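Local coordinates for T9SS C-terminal target domain-containing protein (Bacteroides cellulosilyticus, PDB 5JVK), which probably hydrolyses O-glycosidic bonds, as a family 39 glycoside hydrolase from a gut symbiont, at residues 25-30 and 59-64. Residues are numbered along the deposited sequence; the frame is centred on the assembly and turned at random.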
loop_
_atom_site.group_PDB
_atom_site.type_symbol
_atom_site.label_atom_id
_atom_site.label_comp_id
_atom_site.label_asym_id
_atom_site.label_seq_id
_atom_site.Cartn_x
_atom_site.Cartn_y
_atom_site.Cartn_z
ATOM N N LYS A 25 -1.427 26.900 -3.161
ATOM C CA LYS A 25 -1.722 25.728 -3.978
ATOM C C LYS A 25 -2.283 26.131 -5.340
ATOM O O LYS A 25 -3.391 26.658 -5.433
ATOM C CB LYS A 25 -2.706 24.811 -3.238
ATOM C CG LYS A 25 -2.257 24.393 -1.838
ATOM C CD LYS A 25 -0.878 23.741 -1.827
ATOM C CE LYS A 25 -0.460 23.322 -0.429
ATOM N NZ LYS A 25 0.946 22.829 -0.411
ATOM N N ASN A 26 -1.493 25.882 -6.387
ATOM C CA ASN A 26 -1.886 26.146 -7.770
ATOM C C ASN A 26 -2.768 24.990 -8.257
ATOM O O ASN A 26 -2.284 24.031 -8.864
ATOM C CB ASN A 26 -0.628 26.318 -8.644
ATOM C CG ASN A 26 -0.924 26.893 -10.027
ATOM O OD1 ASN A 26 -2.065 27.206 -10.368
ATOM N ND2 ASN A 26 0.125 27.040 -10.831
ATOM N N VAL A 27 -4.065 25.092 -7.973
ATOM C CA VAL A 27 -5.022 24.008 -8.247
ATOM C C VAL A 27 -5.482 23.907 -9.710
ATOM O O VAL A 27 -5.696 22.798 -10.207
ATOM C CB VAL A 27 -6.265 24.070 -7.317
ATOM C CG1 VAL A 27 -5.836 24.079 -5.855
ATOM C CG2 VAL A 27 -7.170 25.261 -7.636
ATOM N N ALA A 28 -5.639 25.044 -10.389
ATOM C CA ALA A 28 -6.175 25.064 -11.757
ATOM C C ALA A 28 -5.829 26.348 -12.516
ATOM O O ALA A 28 -5.240 27.271 -11.951
ATOM C CB ALA A 28 -7.687 24.867 -11.717
ATOM N N LYS A 29 -6.188 26.384 -13.800
ATOM C CA LYS A 29 -5.989 27.554 -14.664
ATOM C C LYS A 29 -7.276 27.899 -15.416
ATOM O O LYS A 29 -8.011 27.009 -15.854
ATOM C CB LYS A 29 -4.862 27.285 -15.666
ATOM C CG LYS A 29 -4.443 28.494 -16.492
ATOM C CD LYS A 29 -3.197 28.202 -17.311
ATOM C CE LYS A 29 -2.860 29.356 -18.243
ATOM N NZ LYS A 29 -1.575 29.132 -18.964
ATOM N N ASN A 30 -7.533 29.197 -15.565
ATOM C CA ASN A 30 -8.685 29.695 -16.310
ATOM C C ASN A 30 -8.320 29.757 -17.795
ATOM O O ASN A 30 -7.442 30.529 -18.184
ATOM C CB ASN A 30 -9.074 31.087 -15.794
ATOM C CG ASN A 30 -10.439 31.551 -16.283
ATOM O OD1 ASN A 30 -10.963 31.065 -17.287
ATOM N ND2 ASN A 30 -11.022 32.509 -15.569
ATOM N N LYS A 59 -5.513 33.331 -16.402
ATOM C CA LYS A 59 -4.722 33.380 -15.167
ATOM C C LYS A 59 -4.728 32.039 -14.431
ATOM O O LYS A 59 -5.600 31.194 -14.657
ATOM C CB LYS A 59 -5.252 34.469 -14.223
ATOM C CG LYS A 59 -5.418 35.852 -14.842
ATOM C CD LYS A 59 -4.096 36.448 -15.304
ATOM C CE LYS A 59 -4.295 37.860 -15.835
ATOM N NZ LYS A 59 -3.058 38.394 -16.470
ATOM N N GLU A 60 -3.748 31.870 -13.545
ATOM C CA GLU A 60 -3.637 30.685 -12.692
ATOM C C GLU A 60 -4.458 30.882 -11.415
ATOM O O GLU A 60 -4.383 31.940 -10.783
ATOM C CB GLU A 60 -2.170 30.433 -12.318
ATOM C CG GLU A 60 -1.265 30.053 -13.486
ATOM C CD GLU A 60 -1.370 28.592 -13.903
ATOM O OE1 GLU A 60 -2.274 27.870 -13.421
ATOM O OE2 GLU A 60 -0.532 28.157 -14.721
ATOM N N LEU A 61 -5.239 29.867 -11.045
ATOM C CA LEU A 61 -5.983 29.872 -9.783
ATOM C C LEU A 61 -5.104 29.321 -8.660
ATOM O O LEU A 61 -4.734 28.144 -8.681
ATOM C CB LEU A 61 -7.268 29.046 -9.899
ATOM C CG LEU A 61 -8.108 28.851 -8.627
ATOM C CD1 LEU A 61 -8.427 30.176 -7.948
ATOM C CD2 LEU A 61 -9.386 28.092 -8.950
ATOM N N VAL A 62 -4.789 30.177 -7.687
ATOM C CA VAL A 62 -3.954 29.819 -6.542
ATOM C C VAL A 62 -4.716 30.132 -5.253
ATOM O O VAL A 62 -5.293 31.212 -5.126
ATOM C CB VAL A 62 -2.614 30.586 -6.570
ATOM C CG1 VAL A 62 -1.755 30.235 -5.359
ATOM C CG2 VAL A 62 -1.863 30.291 -7.866
ATOM N N ILE A 63 -4.711 29.187 -4.308
ATOM C CA ILE A 63 -5.446 29.317 -3.043
ATOM C C ILE A 63 -4.492 29.122 -1.864
ATOM O O ILE A 63 -3.711 28.171 -1.845
ATOM C CB ILE A 63 -6.607 28.296 -2.943
ATOM C CG1 ILE A 63 -7.495 28.379 -4.196
ATOM C CG2 ILE A 63 -7.438 28.537 -1.680
ATOM C CD1 ILE A 63 -8.684 27.442 -4.205
ATOM N N ASP A 64 -4.575 30.025 -0.886
ATOM C CA ASP A 64 -3.763 29.960 0.332
ATOM C C ASP A 64 -4.373 28.962 1.317
ATOM O O ASP A 64 -5.460 29.197 1.845
ATOM C CB ASP A 64 -3.673 31.338 1.003
ATOM C CG ASP A 64 -2.967 32.373 0.141
ATOM O OD1 ASP A 64 -1.797 32.144 -0.230
ATOM O OD2 ASP A 64 -3.578 33.430 -0.146
#
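Glu-60 folds back over strand 25-30, a bend at its second torsion (chi2 -80°) bringing the carboxylate in between the side chains of Asn-26 and Lys-29. The side-chain amide of Asn-26 meets that carboxylate almost at right angles, their planes 83° apart. From the other side comes Lys-29, its chain fully extended and running across the acid: CD lies 3.7 Å from OE2 of Glu-60. Its ammonium stays beyond salt-bridge range, with NZ 4.5 Å from Glu-60 OE2. A leucine in place of Asn-26 would probably set hydrocarbon against the carboxylate of Glu-60 and take away its polar neighbour on that side.

The opposite face is mainly apolar around Val-27, Leu-61 and Ile-63. There CG2 of Val-27 leans against Leu-61, 3.8 Å from CD2, and lies 4.3 Å from CD1 of Ile-63. Leu-73, Leu-75 and Leu-42 of the facing sheet continue this layer, so the Leu-61 face looks into the interior of a beta-sandwich domain beside the barrel.

Between the faces runs an antiparallel pairing with a beta bulge, Val-27 and Ala-28 both opposite Leu-61. Val-27 has a helix-like backbone, and its N lies 3.2 Å from Leu-61 O in a weak bond, the N-H...O angle bent to 127°. Regular bonding resumes on both sides: Leu-61 N gives to Ala-28 O at 2.7 Å, and Lys-25 N to Ile-63 O at 2.9 Å. Asn-30 N closes the far end on Lys-59 O, while its ND2 bonds to the carbonyls of Met-36 and Ala-55 and OD1 takes the backbone N of Gly-32.

The chemistry thus sets Glu-60, Asn-26 and Lys-29 against hydrocarbon from Leu-61, Ile-63 and, through the bulge, Val-27; buried Lys-25, bonded to Asp-21 and Ser-19, and Asn-30 are polar exceptions.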